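Local coordinates for extracellular solute-binding protein (Conexibacter woesei, PDB 4P98) that probably binds a small solute outside the cell membrane and delivers it to an ABC transporter, as other BMP-family lipoproteins do, at residues L205-D210 / I226-A231; V86-L91 / A111-P116; S26-D31 / I54-A59; E40-L45 / P250-Y255. All blocks are in the same frame, centred on the assembly; numbering follows the deposited sequence. Where two conformers were deposited one is given.

Overall arrangement
From the N terminus, strand 22-25 runs into residues 26-31. Interaction 3 joins 26-31 to the end of strand 53-55, closing the first loop. Between them lies helix 34-45, which interaction 4 packs against helix 249-261; its two segments are 205 residues apart. Interactions 3 and 4 therefore cross, and they touch where Ile54 meets Ala42. Interaction 2 ties helix 84-94 to the connection before strand 118-123, and interaction 1 joins two strands of the five-stranded sheet. Interactions 3, 2 and 1 follow in series, the last two within the long loop of interaction 4. Interactions 2, 3 and 4 belong to the six-stranded domain. Ser229 of interaction 1 reaches Asp31 of interaction 3, so the two domains meet there.

Interaction 1: residues L205-D210 / I226-A231; sequences LVATDD and IGVSAA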
loop_
_atom_site.group_PDB
_atom_site.type_symbol
_atom_site.label_atom_id
_atom_site.label_comp_id
_atom_site.label_asym_id
_atom_site.label_seq_id
_atom_site.Cartn_x
_atom_site.Cartn_y
_atom_site.Cartn_z
ATOM N N LEU A 205 10.966 -7.851 12.990
ATOM C CA LEU A 205 10.532 -6.466 13.153
ATOM C C LEU A 205 9.642 -6.058 11.996
ATOM O O LEU A 205 10.050 -6.125 10.846
ATOM C CB LEU A 205 11.745 -5.537 13.262
ATOM C CG LEU A 205 12.495 -5.651 14.597
ATOM C CD1 LEU A 205 13.902 -5.049 14.549
ATOM C CD2 LEU A 205 11.689 -5.057 15.738
ATOM N N VAL A 206 8.429 -5.615 12.315
ATOM C CA VAL A 206 7.458 -5.212 11.305
ATOM C C VAL A 206 7.306 -3.693 11.296
ATOM O O VAL A 206 7.029 -3.107 12.321
ATOM C CB VAL A 206 6.079 -5.838 11.589
ATOM C CG1 VAL A 206 5.121 -5.552 10.442
ATOM C CG2 VAL A 206 6.217 -7.335 11.813
ATOM N N ALA A 207 7.481 -3.091 10.126
ATOM C CA ALA A 207 7.313 -1.650 9.921
ATOM C C ALA A 207 5.942 -1.333 9.342
ATOM O O ALA A 207 5.541 -1.921 8.328
ATOM C CB ALA A 207 8.375 -1.139 8.966
ATOM N N THR A 208 5.243 -0.376 9.946
ATOM C CA THR A 208 4.019 0.159 9.333
ATOM C C THR A 208 4.178 1.575 8.804
ATOM O O THR A 208 3.310 2.069 8.080
ATOM C CB THR A 208 2.839 0.129 10.298
ATOM O OG1 THR A 208 3.120 0.940 11.436
ATOM C CG2 THR A 208 2.568 -1.295 10.729
ATOM N N ASP A 209 5.264 2.245 9.175
ATOM C CA ASP A 209 5.582 3.519 8.573
ATOM C C ASP A 209 6.698 3.274 7.535
ATOM O O ASP A 209 6.659 2.268 6.835
ATOM C CB ASP A 209 5.954 4.550 9.650
ATOM C CG ASP A 209 5.905 5.980 9.122
ATOM O OD1 ASP A 209 4.813 6.453 8.771
ATOM O OD2 ASP A 209 6.963 6.624 9.026
ATOM N N ASP A 210 7.694 4.148 7.429
ATOM C CA ASP A 210 8.680 4.021 6.368
ATOM C C ASP A 210 9.472 2.713 6.473
ATOM O O ASP A 210 9.594 1.971 5.497
ATOM C CB ASP A 210 9.630 5.220 6.362
ATOM C CG ASP A 210 10.663 5.125 5.261
ATOM O OD1 ASP A 210 11.695 4.481 5.482
ATOM O OD2 ASP A 210 10.439 5.662 4.158
ATOM N N ILE A 226 9.615 -7.215 7.982
ATOM C CA ILE A 226 8.472 -7.159 7.066
ATOM C C ILE A 226 8.046 -5.694 6.947
ATOM O O ILE A 226 8.005 -4.986 7.951
ATOM C CB ILE A 226 7.295 -7.987 7.616
ATOM C CG1 ILE A 226 7.640 -9.472 7.578
ATOM C CG2 ILE A 226 6.013 -7.738 6.814
ATOM C CD1 ILE A 226 6.664 -10.346 8.343
ATOM N N GLY A 227 7.755 -5.229 5.732
ATOM C CA GLY A 227 7.095 -3.932 5.547
ATOM C C GLY A 227 7.983 -2.741 5.267
ATOM O O GLY A 227 7.482 -1.632 5.087
ATOM N N VAL A 228 9.295 -2.967 5.198
ATOM C CA VAL A 228 10.245 -1.880 5.000
ATOM C C VAL A 228 10.193 -1.356 3.572
ATOM O O VAL A 228 10.064 -2.120 2.627
ATOM C CB VAL A 228 11.685 -2.298 5.382
ATOM C CG1 VAL A 228 12.664 -1.174 5.098
ATOM C CG2 VAL A 228 11.728 -2.709 6.840
ATOM N N SER A 229 10.276 -0.038 3.446
ATOM C CA SER A 229 10.296 0.655 2.165
ATOM C C SER A 229 11.236 0.001 1.169
ATOM O O SER A 229 12.369 -0.368 1.524
ATOM C CB SER A 229 10.743 2.112 2.369
ATOM O OG SER A 229 11.046 2.763 1.129
ATOM N N ALA A 230 10.770 -0.089 -0.080
ATOM C CA ALA A 230 11.578 -0.562 -1.201
ATOM C C ALA A 230 12.758 0.372 -1.515
ATOM O O ALA A 230 13.676 -0.037 -2.214
ATOM C CB ALA A 230 10.716 -0.750 -2.454
ATOM N N ALA A 231 12.742 1.603 -1.003
ATOM C CA ALA A 231 13.825 2.567 -1.265
ATOM C C ALA A 231 15.024 2.411 -0.321
ATOM O O ALA A 231 15.983 3.167 -0.409
ATOM C CB ALA A 231 13.292 3.985 -1.195
HETATM O O HOH W 1 5.382 0.115 6.050
#
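Ala207 N donates to Ile226 O at 2.9 Å, and the bond is nearly straight, with the donor almost along the C=O axis. One step back, Ile226 N donates to Leu205 O at 3.1 Å, with the donor tilted from the carbonyl plane. The two bonds form a parallel bridge centred on Val206 and Ile226. Val206 CA also makes a CA-H...O contact with Ile226 O.

The side chains of the bridged pair share one face of the sheet. Val206 CG1 comes 4.3 Å from Ile226 CB. Ala207 CB points toward the other segment and meets Val228 CG2, also at 4.3 Å.

Beyond the bridge the chains diverge, and water 1 sits between their carbonyls. It lies 2.6 Å from Asp209 O and 2.9 Å from Gly227 O, with more acceptors about it than it has protons to give. Gly227 has backbone angles favoured by glycine (phi 96°, psi 1°), and its CA is close to Ala207 O. The chains meet again where Ser229 N donates to Asp210 O at 3.0 Å. Ser229 CB packs against that same oxygen at 3.3 Å. With OG anti to the backbone N (chi1 168°), Ser229 accepts from Ala231 N in an ST turn.

Asp210 OD2 forms a salt bridge with Arg212, and Ser229 OG is hydrogen-bonded to Asp31 O, past strand 22-25 of the other sheet, so this end faces the other domain. Strand 205-207 lies between strands 144-149 and 225-226 in the five-stranded parallel sheet, with helix 125-137 against Val206 and Ile226 and helix 212-221 against Leu205 and Val228.

Interaction 2: residues V86-L91 / A111-P116; sequences VSEPIL and AERLPP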
loop_
_atom_site.group_PDB
_atom_site.type_symbol
_atom_site.label_atom_id
_atom_site.label_comp_id
_atom_site.label_asym_id
_atom_site.label_seq_id
_atom_site.Cartn_x
_atom_site.Cartn_y
_atom_site.Cartn_z
ATOM N N VAL A 86 -5.541 14.143 -3.200
ATOM C CA VAL A 86 -5.697 14.616 -4.574
ATOM C C VAL A 86 -7.126 14.379 -5.084
ATOM O O VAL A 86 -7.488 14.840 -6.165
ATOM C CB VAL A 86 -4.667 13.914 -5.495
ATOM C CG1 VAL A 86 -4.580 14.583 -6.858
ATOM C CG2 VAL A 86 -3.293 13.917 -4.836
ATOM N N SER A 87 -7.960 13.700 -4.300
ATOM C CA SER A 87 -9.284 13.274 -4.802
ATOM C C SER A 87 -10.208 14.449 -5.084
ATOM O O SER A 87 -10.869 14.492 -6.116
ATOM C CB SER A 87 -9.955 12.275 -3.858
ATOM O OG SER A 87 -10.193 12.820 -2.583
ATOM N N GLU A 88 -10.253 15.412 -4.177
ATOM C CA GLU A 88 -11.161 16.530 -4.369
ATOM C C GLU A 88 -10.809 17.363 -5.619
ATOM O O GLU A 88 -11.691 17.667 -6.418
ATOM C CB GLU A 88 -11.262 17.375 -3.085
ATOM C CG GLU A 88 -12.491 18.253 -3.021
ATOM C CD GLU A 88 -13.770 17.509 -3.357
ATOM O OE1 GLU A 88 -14.043 16.465 -2.713
ATOM O OE2 GLU A 88 -14.485 17.967 -4.281
ATOM N N PRO A 89 -9.526 17.698 -5.824
ATOM C CA PRO A 89 -9.145 18.377 -7.075
ATOM C C PRO A 89 -9.530 17.590 -8.325
ATOM O O PRO A 89 -10.030 18.173 -9.292
ATOM C CB PRO A 89 -7.628 18.491 -6.976
ATOM C CG PRO A 89 -7.310 18.383 -5.539
ATOM C CD PRO A 89 -8.441 17.726 -4.825
ATOM N N ILE A 90 -9.307 16.275 -8.310
ATOM C CA ILE A 90 -9.745 15.448 -9.428
ATOM C C ILE A 90 -11.240 15.621 -9.673
ATOM O O ILE A 90 -11.653 15.863 -10.799
ATOM C CB ILE A 90 -9.446 13.952 -9.224
ATOM C CG1 ILE A 90 -7.949 13.676 -9.320
ATOM C CG2 ILE A 90 -10.221 13.109 -10.245
ATOM C CD1 ILE A 90 -7.407 13.692 -10.737
ATOM N N LEU A 91 -12.050 15.518 -8.625
ATOM C CA LEU A 91 -13.501 15.579 -8.812
ATOM C C LEU A 91 -13.966 16.938 -9.341
ATOM O O LEU A 91 -14.891 17.001 -10.132
ATOM C CB LEU A 91 -14.242 15.246 -7.520
ATOM C CG LEU A 91 -13.972 13.855 -6.946
ATOM C CD1 LEU A 91 -14.616 13.743 -5.586
ATOM C CD2 LEU A 91 -14.517 12.787 -7.869
ATOM N N ALA A 111 -17.551 6.445 -3.721
ATOM C CA ALA A 111 -18.411 5.814 -4.730
ATOM C C ALA A 111 -19.649 6.658 -5.067
ATOM O O ALA A 111 -20.023 6.746 -6.236
ATOM C CB ALA A 111 -18.822 4.411 -4.307
ATOM N N GLU A 112 -20.230 7.258 -4.019
ATOM C CA GLU A 112 -21.399 8.154 -4.077
ATOM C C GLU A 112 -21.179 9.400 -4.935
ATOM O O GLU A 112 -22.084 9.868 -5.619
ATOM C CB GLU A 112 -21.723 8.675 -2.662
ATOM C CG GLU A 112 -22.483 7.752 -1.723
ATOM C CD GLU A 112 -22.162 8.043 -0.264
ATOM O OE1 GLU A 112 -21.467 9.049 0.000
ATOM O OE2 GLU A 112 -22.594 7.275 0.619
ATOM N N ARG A 113 -19.963 9.923 -4.876
ATOM C CA ARG A 113 -19.641 11.292 -5.289
ATOM C C ARG A 113 -18.965 11.380 -6.661
ATOM O O ARG A 113 -18.444 12.426 -7.028
ATOM C CB ARG A 113 -18.765 11.931 -4.203
ATOM C CG ARG A 113 -19.367 11.791 -2.801
ATOM C CD ARG A 113 -18.428 12.271 -1.712
ATOM N NE ARG A 113 -17.932 13.588 -2.081
ATOM C CZ ARG A 113 -16.658 13.917 -2.277
ATOM N NH1 ARG A 113 -15.677 13.034 -2.078
ATOM N NH2 ARG A 113 -16.366 15.164 -2.650
ATOM N N LEU A 114 -18.988 10.290 -7.421
ATOM C CA LEU A 114 -18.310 10.234 -8.717
ATOM C C LEU A 114 -19.123 10.879 -9.835
ATOM O O LEU A 114 -20.234 10.432 -10.120
ATOM C CB LEU A 114 -18.033 8.775 -9.105
ATOM C CG LEU A 114 -17.099 7.987 -8.191
ATOM C CD1 LEU A 114 -16.995 6.533 -8.640
ATOM C CD2 LEU A 114 -15.715 8.616 -8.167
ATOM N N PRO A 115 -18.564 11.914 -10.494
ATOM C CA PRO A 115 -19.160 12.351 -11.750
ATOM C C PRO A 115 -19.123 11.227 -12.800
ATOM O O PRO A 115 -18.389 10.245 -12.624
ATOM C CB PRO A 115 -18.273 13.537 -12.176
ATOM C CG PRO A 115 -17.572 13.996 -10.935
ATOM C CD PRO A 115 -17.409 12.746 -10.104
ATOM N N PRO A 116 -19.895 11.361 -13.889
ATOM C CA PRO A 116 -19.981 10.300 -14.903
ATOM C C PRO A 116 -18.661 9.933 -15.560
ATOM O O PRO A 116 -18.563 8.874 -16.170
ATOM C CB PRO A 116 -20.924 10.887 -15.964
ATOM C CG PRO A 116 -21.668 11.980 -15.270
ATOM C CD PRO A 116 -20.710 12.535 -14.257
#
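Glu88 and Arg113 are brought together by a bend in each side chain. The first torsion of Glu88 (chi1 -161°) sets CG beside the carbonyl carbon, and a fold at chi2 then turns the carboxylate toward the loop 111-116. Arg113 bends at chi3 (49°), and its guanidinium comes beside the end of Leu91. Glu88 and Arg113 cross at about a right angle.

Arg113 NH2 donates to Glu88 OE1 at 2.7 Å with an angle of 156° at the hydrogen. This is a salt bridge through one nitrogen and one oxygen. OE1 uses its syn lone pair and lies close to the guanidinium plane, at the edge of the group. Only OE1 is bonded to NH2, as Glu88 OE2 is 3.7 Å from Arg113 NH2. The carboxylate and guanidinium planes are tilted against each other.

The contact fastens helix 84-94, which follows strand 78-82, to the connection from strand 101-105 to strand 118-123 in the six-stranded alpha/beta domain. The helix is kinked at Pro89, whose N has no hydrogen to give to the turn before. Pro89 and Ile90 face away from the loop and pack on helix 61-73, with Ile90 also on strand 101-105.

Leu91 carries the apolar part of the contact. Its CD1 lies 3.7 Å from both Arg113 NH1 and Arg113 NH2, meeting the guanidinium obliquely. Its CD2 meets the proline ring at Pro115 CD, also at 3.7 Å, and reaches Leu114 CD2 at 4.3 Å. The leucine is buried, while Arg113 is exposed. Farther along the loop, Leu114 O accepts from Arg266 NE.

Interaction 3: residues S26-D31 / I54-A59; sequences SGQTND and IRQGLA
Gly57 N donates to Gly27 O at 2.9 Å, with an angle of 161° at the hydrogen and the donor above the carbonyl plane. Ala59 N makes a weak bond to Ser26 O, at 3.0 Å and only 125° at the hydrogen. Ala59 CB packs 3.3 Å from Ser26 O. Gly57 has positive phi, and its CA lies 3.5 Å from Gln28 OE1.

The loop 26-31 follows strand 22-25. Segment 54-59 covers the end of strand 53-55 and the loop after it. The two strands are neighbours at the edge of the six-stranded parallel sheet. The contact lies at the C-terminal ends of both, where loops of such alpha/beta domains gather. Gln28 to Asp31 make a type I turn, and Asp31 OD1 accepts from the backbone of Ala33 and Ala36 as helix 34-45 starts.

Gln56 is extended beyond CG, which carries its amide across to the loop. There Gln56 OE1 accepts a hydrogen bond from Thr29 N at 3.1 Å. The donor stands above the carbonyl plane of the amide, 63° out of it. Gln28 NE2 also lies 3.2 Å from Gln56 OE1, but at a poor angle for a bond. The Gln28 and Gln56 side chains cross at about a right angle, with their amide planes tilted against each other. Gln56 CG lies 4.0 Å from Thr29 CG2. The same methyl makes a methyl-to-methyl contact with Ile54 CG2 at 4.1 Å.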
loop_
_atom_site.group_PDB
_atom_site.type_symbol
_atom_site.label_atom_id
_atom_site.label_comp_id
_atom_site.label_asym_id
_atom_site.label_seq_id
_atom_site.Cartn_x
_atom_site.Cartn_y
_atom_site.Cartn_z
ATOM N N SER A 26 0.248 12.163 -4.635
ATOM C CA SER A 26 0.164 12.940 -3.411
ATOM C C SER A 26 1.558 13.234 -2.849
ATOM O O SER A 26 1.837 14.343 -2.410
ATOM C CB SER A 26 -0.666 12.157 -2.389
ATOM O OG SER A 26 -0.809 12.854 -1.170
ATOM N N GLY A 27 2.424 12.225 -2.880
ATOM C CA GLY A 27 3.785 12.326 -2.341
ATOM C C GLY A 27 4.859 12.009 -3.353
ATOM O O GLY A 27 4.677 12.230 -4.545
ATOM N N GLN A 28 5.980 11.491 -2.862
ATOM C CA GLN A 28 7.163 11.245 -3.668
ATOM C C GLN A 28 7.212 9.788 -4.114
ATOM O O GLN A 28 7.118 8.871 -3.286
ATOM C CB GLN A 28 8.436 11.569 -2.864
ATOM C CG GLN A 28 8.467 12.964 -2.230
ATOM C CD GLN A 28 8.404 14.069 -3.254
ATOM O OE1 GLN A 28 7.555 14.968 -3.183
ATOM N NE2 GLN A 28 9.292 14.006 -4.230
ATOM N N THR A 29 7.395 9.577 -5.413
ATOM C CA THR A 29 7.416 8.227 -5.980
ATOM C C THR A 29 8.684 7.434 -5.650
ATOM O O THR A 29 8.739 6.241 -5.911
ATOM C CB THR A 29 7.181 8.236 -7.506
ATOM O OG1 THR A 29 8.184 9.027 -8.152
ATOM C CG2 THR A 29 5.792 8.787 -7.830
ATOM N N ASN A 30 9.700 8.086 -5.074
ATOM C CA ASN A 30 10.854 7.367 -4.534
ATOM C C ASN A 30 10.654 6.962 -3.055
ATOM O O ASN A 30 11.610 6.617 -2.380
ATOM C CB ASN A 30 12.144 8.206 -4.709
ATOM C CG ASN A 30 12.144 9.464 -3.857
ATOM O OD1 ASN A 30 11.197 9.720 -3.117
ATOM N ND2 ASN A 30 13.207 10.259 -3.959
ATOM N N ASP A 31 9.412 6.991 -2.561
ATOM C CA ASP A 31 9.112 6.571 -1.172
ATOM C C ASP A 31 9.219 5.056 -0.926
ATOM O O ASP A 31 9.183 4.604 0.224
ATOM C CB ASP A 31 7.750 7.113 -0.691
ATOM C CG ASP A 31 6.523 6.517 -1.444
ATOM O OD1 ASP A 31 6.654 5.627 -2.300
ATOM O OD2 ASP A 31 5.396 6.958 -1.145
ATOM N N ILE A 54 4.231 11.528 -15.064
ATOM C CA ILE A 54 4.007 11.471 -13.621
ATOM C C ILE A 54 4.457 12.779 -12.981
ATOM O O ILE A 54 5.533 13.285 -13.301
ATOM C CB ILE A 54 4.768 10.287 -12.984
ATOM C CG1 ILE A 54 4.296 8.970 -13.616
ATOM C CG2 ILE A 54 4.575 10.284 -11.468
ATOM C CD1 ILE A 54 5.107 7.750 -13.265
ATOM N N ARG A 55 3.621 13.331 -12.108
ATOM C CA ARG A 55 3.981 14.500 -11.312
ATOM C C ARG A 55 3.791 14.148 -9.847
ATOM O O ARG A 55 2.802 13.511 -9.487
ATOM C CB ARG A 55 3.126 15.705 -11.676
ATOM C CG ARG A 55 3.177 16.089 -13.144
ATOM C CD ARG A 55 4.528 16.677 -13.555
ATOM N NE ARG A 55 4.555 16.954 -14.995
ATOM C CZ ARG A 55 4.977 16.112 -15.940
ATOM N NH1 ARG A 55 5.460 14.906 -15.641
ATOM N NH2 ARG A 55 4.922 16.486 -17.211
ATOM N N GLN A 56 4.732 14.573 -9.011
ATOM C CA GLN A 56 4.795 14.161 -7.607
ATOM C C GLN A 56 4.587 15.314 -6.665
ATOM O O GLN A 56 4.634 16.463 -7.073
ATOM C CB GLN A 56 6.172 13.631 -7.289
ATOM C CG GLN A 56 6.744 12.679 -8.299
ATOM C CD GLN A 56 8.134 12.263 -7.899
ATOM O OE1 GLN A 56 8.442 12.144 -6.709
ATOM N NE2 GLN A 56 8.988 12.042 -8.889
ATOM N N GLY A 57 4.407 14.988 -5.388
ATOM C CA GLY A 57 4.370 15.982 -4.311
ATOM C C GLY A 57 3.210 16.946 -4.374
ATOM O O GLY A 57 3.349 18.101 -3.980
ATOM N N LEU A 58 2.052 16.475 -4.842
ATOM C CA LEU A 58 0.925 17.364 -5.082
ATOM C C LEU A 58 -0.254 17.136 -4.135
ATOM O O LEU A 58 -1.406 17.361 -4.500
ATOM C CB LEU A 58 0.499 17.272 -6.552
ATOM C CG LEU A 58 1.515 17.950 -7.478
ATOM C CD1 LEU A 58 1.302 17.525 -8.922
ATOM C CD2 LEU A 58 1.444 19.468 -7.336
ATOM N N ALA A 59 0.053 16.722 -2.910
ATOM C CA ALA A 59 -0.940 16.588 -1.841
ATOM C C ALA A 59 -1.729 17.881 -1.587
ATOM O O ALA A 59 -2.892 17.835 -1.178
ATOM C CB ALA A 59 -0.260 16.132 -0.554
#

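Interaction 4: residues E40-L45 / P250-Y255; sequences EAAERL and PTYQSY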
loop_
_atom_site.group_PDB
_atom_site.type_symbol
_atom_site.label_atom_id
_atom_site.label_comp_id
_atom_site.label_asym_id
_atom_site.label_seq_id
_atom_site.Cartn_x
_atom_site.Cartn_y
_atom_site.Cartn_z
ATOM N N GLU A 40 5.048 2.320 -10.253
ATOM C CA GLU A 40 5.435 1.012 -10.776
ATOM C C GLU A 40 4.322 0.439 -11.663
ATOM O O GLU A 40 4.602 -0.102 -12.736
ATOM C CB GLU A 40 5.783 0.033 -9.665
ATOM C CG GLU A 40 6.377 -1.257 -10.212
ATOM C CD GLU A 40 6.525 -2.340 -9.176
ATOM O OE1 GLU A 40 5.811 -3.355 -9.300
ATOM O OE2 GLU A 40 7.353 -2.183 -8.251
ATOM N N ALA A 41 3.075 0.590 -11.233
ATOM C CA ALA A 41 1.931 0.194 -12.059
ATOM C C ALA A 41 1.931 0.979 -13.369
ATOM O O ALA A 41 1.716 0.411 -14.448
ATOM C CB ALA A 41 0.624 0.393 -11.312
ATOM N N ALA A 42 2.211 2.275 -13.286
ATOM C CA ALA A 42 2.241 3.111 -14.474
ATOM C C ALA A 42 3.363 2.708 -15.447
ATOM O O ALA A 42 3.164 2.724 -16.668
ATOM C CB ALA A 42 2.350 4.580 -14.093
ATOM N N GLU A 43 4.531 2.355 -14.912
ATOM C CA GLU A 43 5.624 1.832 -15.735
ATOM C C GLU A 43 5.190 0.560 -16.459
ATOM O O GLU A 43 5.383 0.437 -17.658
ATOM C CB GLU A 43 6.874 1.541 -14.891
ATOM C CG GLU A 43 7.822 2.714 -14.767
ATOM C CD GLU A 43 8.356 3.165 -16.118
ATOM O OE1 GLU A 43 9.148 2.422 -16.738
ATOM O OE2 GLU A 43 7.975 4.261 -16.565
ATOM N N ARG A 44 4.595 -0.374 -15.728
ATOM C CA ARG A 44 4.137 -1.623 -16.327
ATOM C C ARG A 44 3.028 -1.403 -17.357
ATOM O O ARG A 44 2.897 -2.196 -18.288
ATOM C CB ARG A 44 3.689 -2.618 -15.252
ATOM C CG ARG A 44 4.824 -3.080 -14.349
ATOM C CD ARG A 44 4.298 -3.766 -13.103
ATOM N NE ARG A 44 3.857 -5.136 -13.372
ATOM C CZ ARG A 44 2.901 -5.785 -12.700
ATOM N NH1 ARG A 44 2.606 -7.039 -13.044
ATOM N NH2 ARG A 44 2.227 -5.193 -11.694
ATOM N N LEU A 45 2.251 -0.327 -17.199
ATOM C CA LEU A 45 1.157 0.000 -18.122
ATOM C C LEU A 45 1.647 0.422 -19.510
ATOM O O LEU A 45 0.896 0.347 -20.476
ATOM C CB LEU A 45 0.287 1.107 -17.534
ATOM C CG LEU A 45 -1.073 1.385 -18.162
ATOM C CD1 LEU A 45 -2.034 0.241 -17.853
ATOM C CD2 LEU A 45 -1.632 2.701 -17.633
ATOM N N PRO A 250 -3.906 -3.952 -12.467
ATOM C CA PRO A 250 -5.214 -4.387 -13.028
ATOM C C PRO A 250 -6.236 -3.247 -13.138
ATOM O O PRO A 250 -6.964 -3.147 -14.144
ATOM C CB PRO A 250 -5.688 -5.443 -12.035
ATOM C CG PRO A 250 -4.415 -6.037 -11.505
ATOM C CD PRO A 250 -3.442 -4.871 -11.411
ATOM N N THR A 251 -6.271 -2.378 -12.131
ATOM C CA THR A 251 -7.154 -1.219 -12.161
ATOM C C THR A 251 -6.815 -0.295 -13.341
ATOM O O THR A 251 -7.696 0.105 -14.098
ATOM C CB THR A 251 -7.104 -0.447 -10.828
ATOM O OG1 THR A 251 -7.558 -1.298 -9.770
ATOM C CG2 THR A 251 -7.970 0.811 -10.883
ATOM N N TYR A 252 -5.537 0.031 -13.503
ATOM C CA TYR A 252 -5.100 0.874 -14.614
ATOM C C TYR A 252 -5.367 0.249 -15.983
ATOM O O TYR A 252 -5.742 0.946 -16.932
ATOM C CB TYR A 252 -3.604 1.181 -14.493
ATOM C CG TYR A 252 -3.209 2.166 -13.386
ATOM C CD1 TYR A 252 -4.145 2.732 -12.522
ATOM C CD2 TYR A 252 -1.872 2.499 -13.196
ATOM C CE1 TYR A 252 -3.751 3.605 -11.509
ATOM C CE2 TYR A 252 -1.474 3.371 -12.196
ATOM C CZ TYR A 252 -2.418 3.925 -11.354
ATOM O OH TYR A 252 -2.011 4.797 -10.351
ATOM N N GLN A 253 -5.133 -1.055 -16.095
ATOM C CA GLN A 253 -5.438 -1.775 -17.343
ATOM C C GLN A 253 -6.920 -1.684 -17.678
ATOM O O GLN A 253 -7.303 -1.443 -18.828
ATOM C CB GLN A 253 -4.985 -3.229 -17.235
ATOM C CG GLN A 253 -3.474 -3.353 -17.296
ATOM C CD GLN A 253 -2.985 -4.741 -16.966
ATOM O OE1 GLN A 253 -3.575 -5.443 -16.142
ATOM N NE2 GLN A 253 -1.888 -5.140 -17.590
ATOM N N SER A 254 -7.747 -1.819 -16.657
ATOM C CA SER A 254 -9.199 -1.703 -16.816
ATOM C C SER A 254 -9.586 -0.299 -17.298
ATOM O O SER A 254 -10.468 -0.150 -18.159
ATOM C CB SER A 254 -9.920 -2.052 -15.513
ATOM O OG SER A 254 -11.334 -1.929 -15.673
ATOM N N TYR A 255 -8.931 0.727 -16.761
ATOM C CA TYR A 255 -9.139 2.092 -17.261
ATOM C C TYR A 255 -8.881 2.231 -18.767
ATOM O O TYR A 255 -9.650 2.877 -19.482
ATOM C CB TYR A 255 -8.233 3.091 -16.520
ATOM C CG TYR A 255 -8.514 3.307 -15.045
ATOM C CD1 TYR A 255 -9.739 2.991 -14.471
ATOM C CD2 TYR A 255 -7.539 3.876 -14.224
ATOM C CE1 TYR A 255 -9.977 3.208 -13.121
ATOM C CE2 TYR A 255 -7.775 4.104 -12.880
ATOM C CZ TYR A 255 -8.990 3.792 -12.332
ATOM O OH TYR A 255 -9.202 4.033 -10.988
#
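Tyr252 and Leu45 pack at the close part of this contact, with their side chains at about a right angle. Chi1 of Leu45, at -166°, swings CG out away from its own backbone N and carries both methyls to helix 249-261. Leu45 CD1 lies 3.8 Å from Tyr252 CB, and Leu45 CD2 is 4.0 Å from the same atom. Leu45 CD1 also sits 3.9 Å from Gln253 CG.

The Tyr252 ring reaches back toward the start of the segment 40-45. Its CE2 is 3.7 Å from Ala41 CB, and Ala42 N approaches the ring edge, in its plane. The small alanines let the ring come near the helix backbone.

The axes of these short segments pass 9.7 Å apart at a crossing angle of -47°. Helix 34-45 follows the first strand of the six-stranded domain, and helix 249-261 leads into its edge strand 268-271. The pair packs two helices of one alpha/beta domain that are far apart in sequence.

The looser side begins beyond Gln253 CG. The amide end of this partly exposed residue turns to the rim, where its NE2 bonds to Asp48 OD2. Arg44 is exposed too, and makes a long, weak ion pair with Asp247.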